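PDB 3SFT: protein-glutamate methylesterase/protein-glutamine glutaminase from Thermotoga maritima, which probably catalyses demethylation of chemoreceptor methylglutamate residues and deamidation of specific glutamines in chemotaxis, and is represented here by its C-terminal catalytic domain. Local coordinates for residues S6-V11 / K126-I131; D23-N28 / Y183-K188; T115-A120 / A143-F148; T152-D157 / Y178-Y183. One frame throughout, in Å; residues are numbered along the deposited sequence.

Interaction 1: S6-V11 / K126-I131; sequences SGKIVV and KTIAVI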
loop_
_atom_site.group_PDB
_atom_site.type_symbol
_atom_site.label_atom_id
_atom_site.label_comp_id
_atom_site.label_asym_id
_atom_site.label_seq_id
_atom_site.Cartn_x
_atom_site.Cartn_y
_atom_site.Cartn_z
ATOM N N SER A 6 -7.814 -5.265 15.793
ATOM C CA SER A 6 -9.001 -5.690 15.058
ATOM C C SER A 6 -9.025 -5.153 13.625
ATOM O O SER A 6 -8.292 -4.220 13.282
ATOM C CB SER A 6 -10.270 -5.239 15.791
ATOM O OG SER A 6 -10.371 -3.823 15.831
ATOM N N GLY A 7 -9.883 -5.748 12.802
ATOM C CA GLY A 7 -10.023 -5.325 11.422
ATOM C C GLY A 7 -8.880 -5.677 10.487
ATOM O O GLY A 7 -7.886 -6.298 10.873
ATOM N N LYS A 8 -9.032 -5.252 9.241
ATOM C CA LYS A 8 -8.045 -5.503 8.208
ATOM C C LYS A 8 -7.229 -4.255 7.899
ATOM O O LYS A 8 -7.432 -3.199 8.503
ATOM C CB LYS A 8 -8.751 -5.988 6.941
ATOM C CG LYS A 8 -9.655 -7.183 7.185
ATOM C CD LYS A 8 -10.167 -7.788 5.898
ATOM C CE LYS A 8 -11.024 -9.011 6.193
ATOM N NZ LYS A 8 -11.403 -9.750 4.956
ATOM N N ILE A 9 -6.278 -4.401 6.982
ATOM C CA ILE A 9 -5.438 -3.294 6.546
ATOM C C ILE A 9 -5.105 -3.478 5.068
ATOM O O ILE A 9 -4.996 -4.602 4.574
ATOM C CB ILE A 9 -4.122 -3.196 7.363
ATOM C CG1 ILE A 9 -3.444 -1.847 7.096
ATOM C CG2 ILE A 9 -3.184 -4.361 7.026
ATOM C CD1 ILE A 9 -2.164 -1.643 7.871
ATOM N N VAL A 10 -5.007 -2.366 4.357
ATOM C CA VAL A 10 -4.672 -2.396 2.947
ATOM C C VAL A 10 -3.347 -1.663 2.767
ATOM O O VAL A 10 -3.197 -0.519 3.184
ATOM C CB VAL A 10 -5.764 -1.721 2.088
ATOM C CG1 VAL A 10 -5.389 -1.793 0.609
ATOM C CG2 VAL A 10 -7.113 -2.392 2.328
ATOM N N VAL A 11 -2.366 -2.360 2.215
ATOM C CA VAL A 11 -1.061 -1.776 1.969
ATOM C C VAL A 11 -0.869 -1.796 0.458
ATOM O O VAL A 11 -0.926 -2.854 -0.172
ATOM C CB VAL A 11 0.059 -2.575 2.665
ATOM C CG1 VAL A 11 1.417 -1.961 2.354
ATOM C CG2 VAL A 11 -0.175 -2.608 4.174
ATOM N N LYS A 126 -5.568 -11.055 7.912
ATOM C CA LYS A 126 -6.388 -9.872 7.660
ATOM C C LYS A 126 -5.636 -8.798 6.855
ATOM O O LYS A 126 -6.106 -7.665 6.721
ATOM C CB LYS A 126 -6.900 -9.287 8.986
ATOM C CG LYS A 126 -7.782 -10.238 9.798
ATOM C CD LYS A 126 -8.928 -10.793 8.955
ATOM C CE LYS A 126 -9.778 -11.782 9.745
ATOM N NZ LYS A 126 -10.517 -11.126 10.869
ATOM N N THR A 127 -4.467 -9.161 6.329
ATOM C CA THR A 127 -3.654 -8.241 5.537
ATOM C C THR A 127 -4.044 -8.323 4.066
ATOM O O THR A 127 -4.222 -9.410 3.518
ATOM C CB THR A 127 -2.143 -8.572 5.639
ATOM O OG1 THR A 127 -1.772 -8.701 7.015
ATOM C CG2 THR A 127 -1.298 -7.465 4.996
ATOM N N ILE A 128 -4.197 -7.163 3.441
ATOM C CA ILE A 128 -4.528 -7.087 2.026
ATOM C C ILE A 128 -3.434 -6.259 1.352
ATOM O O ILE A 128 -3.192 -5.119 1.749
ATOM C CB ILE A 128 -5.896 -6.402 1.788
ATOM C CG1 ILE A 128 -7.031 -7.243 2.380
ATOM C CG2 ILE A 128 -6.131 -6.207 0.291
ATOM C CD1 ILE A 128 -8.423 -6.599 2.233
ATOM N N ALA A 129 -2.744 -6.852 0.379
ATOM C CA ALA A 129 -1.680 -6.158 -0.349
ATOM C C ALA A 129 -2.137 -5.835 -1.765
ATOM O O ALA A 129 -2.797 -6.647 -2.412
ATOM C CB ALA A 129 -0.411 -7.011 -0.396
ATOM N N VAL A 130 -1.792 -4.639 -2.232
ATOM C CA VAL A 130 -2.146 -4.197 -3.575
ATOM C C VAL A 130 -0.877 -3.687 -4.248
ATOM O O VAL A 130 -0.305 -2.687 -3.829
ATOM C CB VAL A 130 -3.201 -3.052 -3.549
ATOM C CG1 VAL A 130 -3.622 -2.700 -4.969
ATOM C CG2 VAL A 130 -4.419 -3.467 -2.739
ATOM N N ILE A 131 -0.428 -4.390 -5.280
ATOM C CA ILE A 131 0.782 -3.996 -5.984
ATOM C C ILE A 131 0.410 -3.409 -7.332
ATOM O O ILE A 131 -0.071 -4.105 -8.226
ATOM C CB ILE A 131 1.745 -5.190 -6.146
ATOM C CG1 ILE A 131 2.018 -5.815 -4.775
ATOM C CG2 ILE A 131 3.042 -4.749 -6.808
ATOM C CD1 ILE A 131 2.563 -4.838 -3.748
#
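The aliphatic chain of K8 lies over that of K126, the two crossing at a slant with K8 CE 3.9 Å from K126 CD. Extended beyond CG, K8 passes the CD1 methyl of I128 and hydrogen-bonds through NZ to the carbonyl of L192, while its NZ stays 6.1 Å from K126 NZ. With an alanine in place of K8, the L192 carbonyl would probably lose this donor and the K126 chain the aliphatic chain lying against it. Past the lysines the backbones pair as parallel strands. I9 N donates to K126 O at 3.3 Å, the longest of four bonds; I128 N to I9 O, V11 N to I128 O and V130 N to V11 O follow at 2.9 Å each. With V10 CG1 opposite the backbone N (chi1 -179°), this methyl reaches V130 CG2 at 3.9 Å, on the face that also carries I128. On the reverse face the I9 and T127 side chains lie side by side, pointing the same way, with I9 CG2 4.2 Å from T127 CG2. Both strands are interior to the parallel sheet: V10 bonds to V38 of strand 37-41 and A129 to I154 of strand 152-156, helix 112-123 covers I9, V11 and A129, and helix 185-192 covers I128 and V130.

Interaction 2: D23-N28 / Y183-K188; sequences DMIIPN and YKIPEK
P186 wedges its ring against the backbone of M24 and I25, and this is the tight part of the contact. P186 CG lies 3.4 Å from M24 O and equally close to I25 CA. The I25 side chain crosses the proline ring at about a right angle, its CG2 branch 3.9 Å from P186 CG. The other branch turns inward: with I25 CG1 anti to the carbonyl carbon (chi1 -54°), CD1 reaches both I185 CD1 and I185 CG2, each 4.1 Å away. I25, I185 and P186 are all buried, and the two segments meet here by apolar packing, with no hydrogen bond between them. The outer side is looser. M24 SD sits at the edge of the Y183 ring, near its plane and 4.3 Å from CD2, while the rest of that ring leads away to place its hydroxyl in a hydrogen bond with E159. N28, at the surface, adds a light touch of its CB on P186 CB at 4.1 Å. The contact joins the loop after helix 18-22 to helix 185-192. I26 and P27 of the loop also rest on helix 48-58; on the helix side, I185 packs on I154 and L180 of the last two sheet strands.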
loop_
_atom_site.group_PDB
_atom_site.type_symbol
_atom_site.label_atom_id
_atom_site.label_comp_id
_atom_site.label_asym_id
_atom_site.label_seq_id
_atom_site.Cartn_x
_atom_site.Cartn_y
_atom_site.Cartn_z
ATOM N N ASP A 23 -5.538 7.349 -8.707
ATOM C CA ASP A 23 -6.659 8.247 -9.000
ATOM C C ASP A 23 -7.913 7.453 -9.325
ATOM O O ASP A 23 -9.021 7.959 -9.177
ATOM C CB ASP A 23 -6.351 9.153 -10.199
ATOM C CG ASP A 23 -5.404 10.285 -9.862
ATOM O OD1 ASP A 23 -5.181 10.569 -8.665
ATOM O OD2 ASP A 23 -4.882 10.899 -10.815
ATOM N N MET A 24 -7.728 6.234 -9.831
ATOM C CA MET A 24 -8.839 5.352 -10.177
ATOM C C MET A 24 -9.254 4.494 -8.979
ATOM O O MET A 24 -10.273 3.805 -9.030
ATOM C CB MET A 24 -8.442 4.414 -11.322
ATOM C CG MET A 24 -8.106 5.080 -12.643
ATOM S SD MET A 24 -7.772 3.845 -13.950
ATOM C CE MET A 24 -6.016 4.090 -14.200
ATOM N N ILE A 25 -8.474 4.549 -7.902
ATOM C CA ILE A 25 -8.743 3.738 -6.713
ATOM C C ILE A 25 -9.227 4.501 -5.483
ATOM O O ILE A 25 -10.373 4.352 -5.060
ATOM C CB ILE A 25 -7.491 2.917 -6.308
ATOM C CG1 ILE A 25 -6.982 2.097 -7.494
ATOM C CG2 ILE A 25 -7.814 1.992 -5.137
ATOM C CD1 ILE A 25 -5.693 1.358 -7.207
ATOM N N ILE A 26 -8.330 5.289 -4.897
ATOM C CA ILE A 26 -8.619 6.057 -3.689
ATOM C C ILE A 26 -9.881 6.930 -3.724
ATOM O O ILE A 26 -10.678 6.894 -2.785
ATOM C CB ILE A 26 -7.385 6.891 -3.267
ATOM C CG1 ILE A 26 -6.169 5.970 -3.127
ATOM C CG2 ILE A 26 -7.649 7.636 -1.951
ATOM C CD1 ILE A 26 -6.372 4.800 -2.168
ATOM N N PRO A 27 -10.080 7.722 -4.796
ATOM C CA PRO A 27 -11.269 8.578 -4.886
ATOM C C PRO A 27 -12.587 7.805 -4.938
ATOM O O PRO A 27 -13.644 8.370 -4.674
ATOM C CB PRO A 27 -11.037 9.348 -6.191
ATOM C CG PRO A 27 -9.539 9.408 -6.291
ATOM C CD PRO A 27 -9.162 7.999 -5.916
ATOM N N ASN A 28 -12.518 6.514 -5.265
ATOM C CA ASN A 28 -13.712 5.680 -5.373
ATOM C C ASN A 28 -14.003 4.792 -4.160
ATOM O O ASN A 28 -14.663 3.757 -4.277
ATOM C CB ASN A 28 -13.648 4.846 -6.655
ATOM C CG ASN A 28 -13.476 5.705 -7.906
ATOM O OD1 ASN A 28 -12.675 5.386 -8.788
ATOM N ND2 ASN A 28 -14.215 6.809 -7.977
ATOM N N TYR A 183 -9.313 0.509 -11.966
ATOM C CA TYR A 183 -10.704 0.879 -11.705
ATOM C C TYR A 183 -11.568 -0.204 -11.045
ATOM O O TYR A 183 -12.588 0.110 -10.426
ATOM C CB TYR A 183 -11.376 1.420 -12.978
ATOM C CG TYR A 183 -11.346 0.489 -14.178
ATOM C CD1 TYR A 183 -12.321 -0.498 -14.348
ATOM C CD2 TYR A 183 -10.353 0.608 -15.150
ATOM C CE1 TYR A 183 -12.308 -1.342 -15.456
ATOM C CE2 TYR A 183 -10.330 -0.228 -16.259
ATOM C CZ TYR A 183 -11.313 -1.201 -16.405
ATOM O OH TYR A 183 -11.299 -2.035 -17.498
ATOM N N LYS A 184 -11.184 -1.473 -11.186
ATOM C CA LYS A 184 -11.944 -2.554 -10.557
ATOM C C LYS A 184 -11.421 -2.896 -9.161
ATOM O O LYS A 184 -12.050 -3.653 -8.423
ATOM C CB LYS A 184 -11.956 -3.811 -11.431
ATOM C CG LYS A 184 -13.021 -3.795 -12.525
ATOM C CD LYS A 184 -13.097 -5.133 -13.243
ATOM C CE LYS A 184 -14.217 -5.164 -14.281
ATOM N NZ LYS A 184 -15.574 -5.068 -13.664
ATOM N N ILE A 185 -10.263 -2.342 -8.815
ATOM C CA ILE A 185 -9.644 -2.580 -7.514
ATOM C C ILE A 185 -10.468 -2.043 -6.330
ATOM O O ILE A 185 -10.627 -2.741 -5.334
ATOM C CB ILE A 185 -8.176 -2.052 -7.483
ATOM C CG1 ILE A 185 -7.325 -2.848 -8.482
ATOM C CG2 ILE A 185 -7.583 -2.150 -6.077
ATOM C CD1 ILE A 185 -5.825 -2.577 -8.397
ATOM N N PRO A 186 -11.005 -0.808 -6.424
ATOM C CA PRO A 186 -11.809 -0.247 -5.326
ATOM C C PRO A 186 -13.001 -1.141 -5.003
ATOM O O PRO A 186 -13.342 -1.350 -3.838
ATOM C CB PRO A 186 -12.312 1.071 -5.914
ATOM C CG PRO A 186 -11.258 1.455 -6.845
ATOM C CD PRO A 186 -10.887 0.170 -7.520
ATOM N N GLU A 187 -13.630 -1.657 -6.054
ATOM C CA GLU A 187 -14.803 -2.520 -5.923
ATOM C C GLU A 187 -14.440 -3.814 -5.220
ATOM O O GLU A 187 -15.182 -4.285 -4.360
ATOM C CB GLU A 187 -15.409 -2.803 -7.306
ATOM C CG GLU A 187 -15.679 -1.519 -8.109
ATOM C CD GLU A 187 -16.083 -1.756 -9.559
ATOM O OE1 GLU A 187 -16.582 -0.796 -10.183
ATOM O OE2 GLU A 187 -15.891 -2.876 -10.082
ATOM N N LYS A 188 -13.282 -4.370 -5.567
ATOM C CA LYS A 188 -12.822 -5.605 -4.951
ATOM C C LYS A 188 -12.501 -5.363 -3.476
ATOM O O LYS A 188 -12.841 -6.183 -2.624
ATOM C CB LYS A 188 -11.602 -6.152 -5.695
ATOM C CG LYS A 188 -11.031 -7.444 -5.124
ATOM C CD LYS A 188 -12.077 -8.548 -5.008
ATOM C CE LYS A 188 -12.595 -8.995 -6.364
ATOM N NZ LYS A 188 -13.537 -10.140 -6.225
#

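Interaction 3: T115-A120 / A143-F148; sequences TLDKAA and AFKVKF
D117 and K145 carry the polar half of the contact, a long salt bridge with D117 OD1 3.6 Å from K145 NZ and no hydrogen bond across the segments. Beside it lies an apolar half. The CD2 methyl of L116 meets the CG2 methyl of V146 at 3.8 Å, the side chains at a slant, and the small A120 brings its CB to 4.1 Å from V146 CA and from K145 O, which lets the backbones come near: A120 CA and V146 CA are 5.2 Å apart. The helix segments run nearly parallel, 10° between their directions, with axes 8.5 Å apart. They belong to helices 112-123 and 140-148, which precede and follow strand 127-131 and pack side by side on one face of the parallel sheet, as in a doubly wound alpha/beta fold. L116 and V146 both rest on A129 of that strand, and L116 also on V11; the L116 side chain is about 7 Å from that of D138, a predicted active-site residue. Further out, K145 is bent at chi2, chi3 and chi4, which brings NZ over the face of the D117 carboxylate rather than into its plane, 3.6 Å from D117 CB. D117 OD2 forms a second salt bridge, to K118 NZ at 3.3 Å on its anti side and 33° out of the carboxylate plane, completing a D117, K118 and K145 network. K118 in turn makes a cation-pi contact with F114.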
loop_
_atom_site.group_PDB
_atom_site.type_symbol
_atom_site.label_atom_id
_atom_site.label_comp_id
_atom_site.label_asym_id
_atom_site.label_seq_id
_atom_site.Cartn_x
_atom_site.Cartn_y
_atom_site.Cartn_z
ATOM N N THR A 115 7.161 -2.184 4.602
ATOM C CA THR A 115 5.843 -1.937 5.190
ATOM C C THR A 115 4.983 -3.207 5.236
ATOM O O THR A 115 4.300 -3.471 6.233
ATOM C CB THR A 115 5.092 -0.817 4.437
ATOM O OG1 THR A 115 5.854 0.395 4.514
ATOM C CG2 THR A 115 3.718 -0.567 5.051
ATOM N N LEU A 116 5.019 -3.985 4.156
ATOM C CA LEU A 116 4.254 -5.225 4.074
ATOM C C LEU A 116 4.763 -6.267 5.057
ATOM O O LEU A 116 3.981 -7.020 5.629
ATOM C CB LEU A 116 4.277 -5.772 2.649
ATOM C CG LEU A 116 3.361 -5.039 1.665
ATOM C CD1 LEU A 116 3.754 -5.329 0.229
ATOM C CD2 LEU A 116 1.936 -5.466 1.916
ATOM N N ASP A 117 6.079 -6.307 5.251
ATOM C CA ASP A 117 6.687 -7.240 6.190
ATOM C C ASP A 117 6.100 -6.971 7.574
ATOM O O ASP A 117 5.638 -7.889 8.256
ATOM C CB ASP A 117 8.210 -7.044 6.217
ATOM C CG ASP A 117 8.900 -7.894 7.279
ATOM O OD1 ASP A 117 8.517 -9.071 7.460
ATOM O OD2 ASP A 117 9.840 -7.383 7.932
ATOM N N LYS A 118 6.101 -5.701 7.970
ATOM C CA LYS A 118 5.563 -5.311 9.260
ATOM C C LYS A 118 4.056 -5.520 9.348
ATOM O O LYS A 118 3.581 -6.132 10.301
ATOM C CB LYS A 118 5.931 -3.859 9.584
ATOM C CG LYS A 118 7.423 -3.634 9.757
ATOM C CD LYS A 118 8.004 -4.634 10.752
ATOM C CE LYS A 118 9.507 -4.460 10.912
ATOM N NZ LYS A 118 10.222 -4.615 9.621
ATOM N N ALA A 119 3.310 -5.059 8.338
ATOM C CA ALA A 119 1.848 -5.200 8.335
ATOM C C ALA A 119 1.384 -6.651 8.408
ATOM O O ALA A 119 0.502 -6.984 9.193
ATOM C CB ALA A 119 1.239 -4.519 7.117
ATOM N N ALA A 120 1.993 -7.509 7.595
ATOM C CA ALA A 120 1.645 -8.923 7.553
ATOM C C ALA A 120 1.833 -9.618 8.897
ATOM O O ALA A 120 0.992 -10.409 9.320
ATOM C CB ALA A 120 2.460 -9.626 6.486
ATOM N N ALA A 143 4.738 -9.496 -0.882
ATOM C CA ALA A 143 3.571 -10.305 -1.230
ATOM C C ALA A 143 3.773 -11.718 -0.691
ATOM O O ALA A 143 2.823 -12.374 -0.261
ATOM C CB ALA A 143 3.357 -10.328 -2.742
ATOM N N PHE A 144 5.023 -12.172 -0.708
ATOM C CA PHE A 144 5.369 -13.490 -0.186
ATOM C C PHE A 144 4.962 -13.564 1.286
ATOM O O PHE A 144 4.285 -14.505 1.705
ATOM C CB PHE A 144 6.876 -13.744 -0.326
ATOM C CG PHE A 144 7.401 -14.773 0.636
ATOM C CD1 PHE A 144 7.092 -16.118 0.476
ATOM C CD2 PHE A 144 8.145 -14.385 1.746
ATOM C CE1 PHE A 144 7.511 -17.064 1.412
ATOM C CE2 PHE A 144 8.568 -15.326 2.688
ATOM C CZ PHE A 144 8.247 -16.666 2.519
ATOM N N LYS A 145 5.381 -12.566 2.060
ATOM C CA LYS A 145 5.063 -12.500 3.487
ATOM C C LYS A 145 3.558 -12.495 3.738
ATOM O O LYS A 145 3.067 -13.207 4.612
ATOM C CB LYS A 145 5.697 -11.259 4.128
ATOM C CG LYS A 145 6.986 -11.533 4.907
ATOM C CD LYS A 145 8.186 -11.801 3.995
ATOM C CE LYS A 145 8.635 -10.555 3.232
ATOM N NZ LYS A 145 9.477 -9.612 4.034
ATOM N N VAL A 146 2.837 -11.691 2.959
ATOM C CA VAL A 146 1.389 -11.586 3.075
ATOM C C VAL A 146 0.751 -12.952 2.883
ATOM O O VAL A 146 -0.071 -13.374 3.697
ATOM C CB VAL A 146 0.808 -10.567 2.056
ATOM C CG1 VAL A 146 -0.718 -10.623 2.045
ATOM C CG2 VAL A 146 1.264 -9.157 2.414
ATOM N N LYS A 147 1.148 -13.655 1.826
ATOM C CA LYS A 147 0.599 -14.977 1.563
ATOM C C LYS A 147 1.011 -15.981 2.637
ATOM O O LYS A 147 0.213 -16.824 3.036
ATOM C CB LYS A 147 1.003 -15.482 0.171
ATOM C CG LYS A 147 0.437 -14.669 -0.995
ATOM C CD LYS A 147 -1.075 -14.435 -0.876
ATOM C CE LYS A 147 -1.839 -15.739 -0.708
ATOM N NZ LYS A 147 -3.301 -15.478 -0.620
ATOM N N PHE A 148 2.253 -15.877 3.107
ATOM C CA PHE A 148 2.768 -16.765 4.154
ATOM C C PHE A 148 1.874 -16.689 5.403
ATOM O O PHE A 148 1.696 -17.687 6.105
ATOM C CB PHE A 148 4.215 -16.388 4.511
ATOM C CG PHE A 148 4.845 -17.284 5.550
ATOM C CD1 PHE A 148 5.419 -18.499 5.185
ATOM C CD2 PHE A 148 4.861 -16.913 6.897
ATOM C CE1 PHE A 148 6.000 -19.337 6.145
ATOM C CE2 PHE A 148 5.436 -17.739 7.864
ATOM C CZ PHE A 148 6.008 -18.956 7.488
#

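Interaction 4: T152-D157 / Y178-Y183; sequences TVIAED and YVLPAY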
loop_
_atom_site.group_PDB
_atom_site.type_symbol
_atom_site.label_atom_id
_atom_site.label_comp_id
_atom_site.label_asym_id
_atom_site.label_seq_id
_atom_site.Cartn_x
_atom_site.Cartn_y
_atom_site.Cartn_z
ATOM N N THR A 152 -4.278 -11.626 1.672
ATOM C CA THR A 152 -4.760 -11.574 0.297
ATOM C C THR A 152 -3.948 -10.578 -0.536
ATOM O O THR A 152 -3.608 -9.492 -0.067
ATOM C CB THR A 152 -6.258 -11.174 0.280
ATOM O OG1 THR A 152 -7.029 -12.183 0.953
ATOM C CG2 THR A 152 -6.767 -11.017 -1.149
ATOM N N VAL A 153 -3.681 -10.934 -1.787
ATOM C CA VAL A 153 -2.890 -10.080 -2.668
ATOM C C VAL A 153 -3.579 -9.723 -3.986
ATOM O O VAL A 153 -4.152 -10.578 -4.662
ATOM C CB VAL A 153 -1.523 -10.732 -2.973
ATOM C CG1 VAL A 153 -0.737 -9.897 -3.974
ATOM C CG2 VAL A 153 -0.735 -10.922 -1.688
ATOM N N ILE A 154 -3.514 -8.444 -4.335
ATOM C CA ILE A 154 -4.092 -7.944 -5.571
ATOM C C ILE A 154 -2.996 -7.291 -6.410
ATOM O O ILE A 154 -2.240 -6.454 -5.919
ATOM C CB ILE A 154 -5.193 -6.896 -5.299
ATOM C CG1 ILE A 154 -6.353 -7.528 -4.531
ATOM C CG2 ILE A 154 -5.698 -6.318 -6.608
ATOM C CD1 ILE A 154 -7.361 -6.512 -3.999
ATOM N N ALA A 155 -2.885 -7.712 -7.664
ATOM C CA ALA A 155 -1.898 -7.148 -8.579
ATOM C C ALA A 155 -2.642 -6.383 -9.662
ATOM O O ALA A 155 -3.694 -6.826 -10.125
ATOM C CB ALA A 155 -1.059 -8.245 -9.199
ATOM N N GLU A 156 -2.113 -5.225 -10.041
ATOM C CA GLU A 156 -2.743 -4.416 -11.073
ATOM C C GLU A 156 -2.540 -5.035 -12.455
ATOM O O GLU A 156 -1.429 -5.435 -12.818
ATOM C CB GLU A 156 -2.216 -2.977 -11.050
ATOM C CG GLU A 156 -2.929 -2.051 -12.057
ATOM C CD GLU A 156 -2.466 -0.596 -11.994
ATOM O OE1 GLU A 156 -1.546 -0.280 -11.220
ATOM O OE2 GLU A 156 -3.025 0.242 -12.732
ATOM N N ASP A 157 -3.637 -5.153 -13.195
ATOM C CA ASP A 157 -3.633 -5.706 -14.542
ATOM C C ASP A 157 -2.869 -4.771 -15.483
ATOM O O ASP A 157 -2.898 -3.546 -15.322
ATOM C CB ASP A 157 -5.083 -5.880 -15.025
ATOM C CG ASP A 157 -5.182 -6.584 -16.365
ATOM O OD1 ASP A 157 -5.467 -7.799 -16.383
ATOM O OD2 ASP A 157 -4.980 -5.925 -17.402
ATOM N N TYR A 178 -5.742 -11.909 -7.155
ATOM C CA TYR A 178 -6.531 -11.155 -8.124
ATOM C C TYR A 178 -5.624 -10.299 -9.004
ATOM O O TYR A 178 -4.622 -9.748 -8.540
ATOM C CB TYR A 178 -7.522 -10.222 -7.413
ATOM C CG TYR A 178 -8.481 -10.914 -6.478
ATOM C CD1 TYR A 178 -9.629 -11.547 -6.963
ATOM C CD2 TYR A 178 -8.239 -10.950 -5.106
ATOM C CE1 TYR A 178 -10.510 -12.199 -6.102
ATOM C CE2 TYR A 178 -9.112 -11.599 -4.239
ATOM C CZ TYR A 178 -10.243 -12.221 -4.742
ATOM O OH TYR A 178 -11.092 -12.879 -3.882
ATOM N N VAL A 179 -5.965 -10.227 -10.284
ATOM C CA VAL A 179 -5.237 -9.406 -11.245
ATOM C C VAL A 179 -6.351 -8.527 -11.793
ATOM O O VAL A 179 -7.217 -9.000 -12.527
ATOM C CB VAL A 179 -4.609 -10.258 -12.369
ATOM C CG1 VAL A 179 -3.863 -9.357 -13.349
ATOM C CG2 VAL A 179 -3.649 -11.285 -11.766
ATOM N N LEU A 180 -6.355 -7.260 -11.396
ATOM C CA LEU A 180 -7.423 -6.350 -11.798
ATOM C C LEU A 180 -6.984 -4.983 -12.288
ATOM O O LEU A 180 -6.006 -4.421 -11.797
ATOM C CB LEU A 180 -8.357 -6.121 -10.603
ATOM C CG LEU A 180 -9.015 -7.314 -9.907
ATOM C CD1 LEU A 180 -9.457 -6.894 -8.522
ATOM C CD2 LEU A 180 -10.193 -7.818 -10.722
ATOM N N PRO A 181 -7.697 -4.433 -13.285
ATOM C CA PRO A 181 -7.322 -3.104 -13.772
ATOM C C PRO A 181 -7.628 -2.170 -12.598
ATOM O O PRO A 181 -8.494 -2.472 -11.777
ATOM C CB PRO A 181 -8.261 -2.898 -14.960
ATOM C CG PRO A 181 -9.444 -3.759 -14.639
ATOM C CD PRO A 181 -8.794 -5.001 -14.085
ATOM N N ALA A 182 -6.882 -1.079 -12.484
ATOM C CA ALA A 182 -7.039 -0.142 -11.372
ATOM C C ALA A 182 -8.469 0.212 -10.980
ATOM O O ALA A 182 -8.803 0.198 -9.796
ATOM C CB ALA A 182 -6.235 1.124 -11.633
ATOM N N TYR A 183 -9.313 0.509 -11.966
ATOM C CA TYR A 183 -10.704 0.879 -11.705
ATOM C C TYR A 183 -11.568 -0.204 -11.045
ATOM O O TYR A 183 -12.588 0.110 -10.426
ATOM C CB TYR A 183 -11.376 1.420 -12.978
ATOM C CG TYR A 183 -11.346 0.489 -14.178
ATOM C CD1 TYR A 183 -12.321 -0.498 -14.348
ATOM C CD2 TYR A 183 -10.353 0.608 -15.150
ATOM C CE1 TYR A 183 -12.308 -1.342 -15.456
ATOM C CE2 TYR A 183 -10.330 -0.228 -16.259
ATOM C CZ TYR A 183 -11.313 -1.201 -16.405
ATOM O OH TYR A 183 -11.299 -2.035 -17.498
#
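Y178 opens the pairing: its N donates to V153 O at 3.2 Å and its O receives A155 N in a nearly straight bond (2.8 Å, 178° at the hydrogen). Its ring meets T152 CG2 at the edge, in plane, while Y178 CD2 lies 3.9 Å from I154 CG1. V179 follows on the opposite face; its CG1 touches D157 OD1 at 3.8 Å, the two side chains at about a right angle, while D157 OD2 is hydrogen-bonded to E159 N. L180 N donates to A155 O at 3.0 Å, and L180 O takes D157 N from above the carbonyl plane, 70° out of it. P181 then packs its CD against D157 CB. A182 puts its CB 3.5 Å from E156 OE2, an oxygen hydrogen-bonded to the hydroxyls of S21 and T160, while E156 OE1 receives T133 N. A leucine in place of E156 would probably leave the T133 amide and the S21 and T160 hydroxyls without their shared carboxylate. The E156 side chain is about 9 Å from that of S15, a predicted active-site residue. Strand 152-156, helix 166-172, which packs on V153, A155 and V179, and strand 178-180 form a beta-alpha-beta crossover that ends the parallel sheet at its outermost strand.

Overall arrangement
From the N terminus, 6-11 opens interaction 1 and 23-28 opens interaction 2 before the first closes at 126-131, so the two cross. Interaction 3 opens at 115-120 and closes at 143-148, thereby crossing interaction 1. Interaction 4 (152-157 with 178-183) starts after both 1 and 3 have closed. Interaction 2 closes last, at 183-188, enclosing 3 and 4 and sharing Y183 with 4. Interactions 1 and 4 belong to one sheet, joined by probable hydrogen bonds from A129 to T152 and I154. Interaction 3 couples two helices covering one face, with L116 on V11 and V146 on V153; interaction 2 lies beyond the chain's centre from it, tying the C-terminal helix to an early loop.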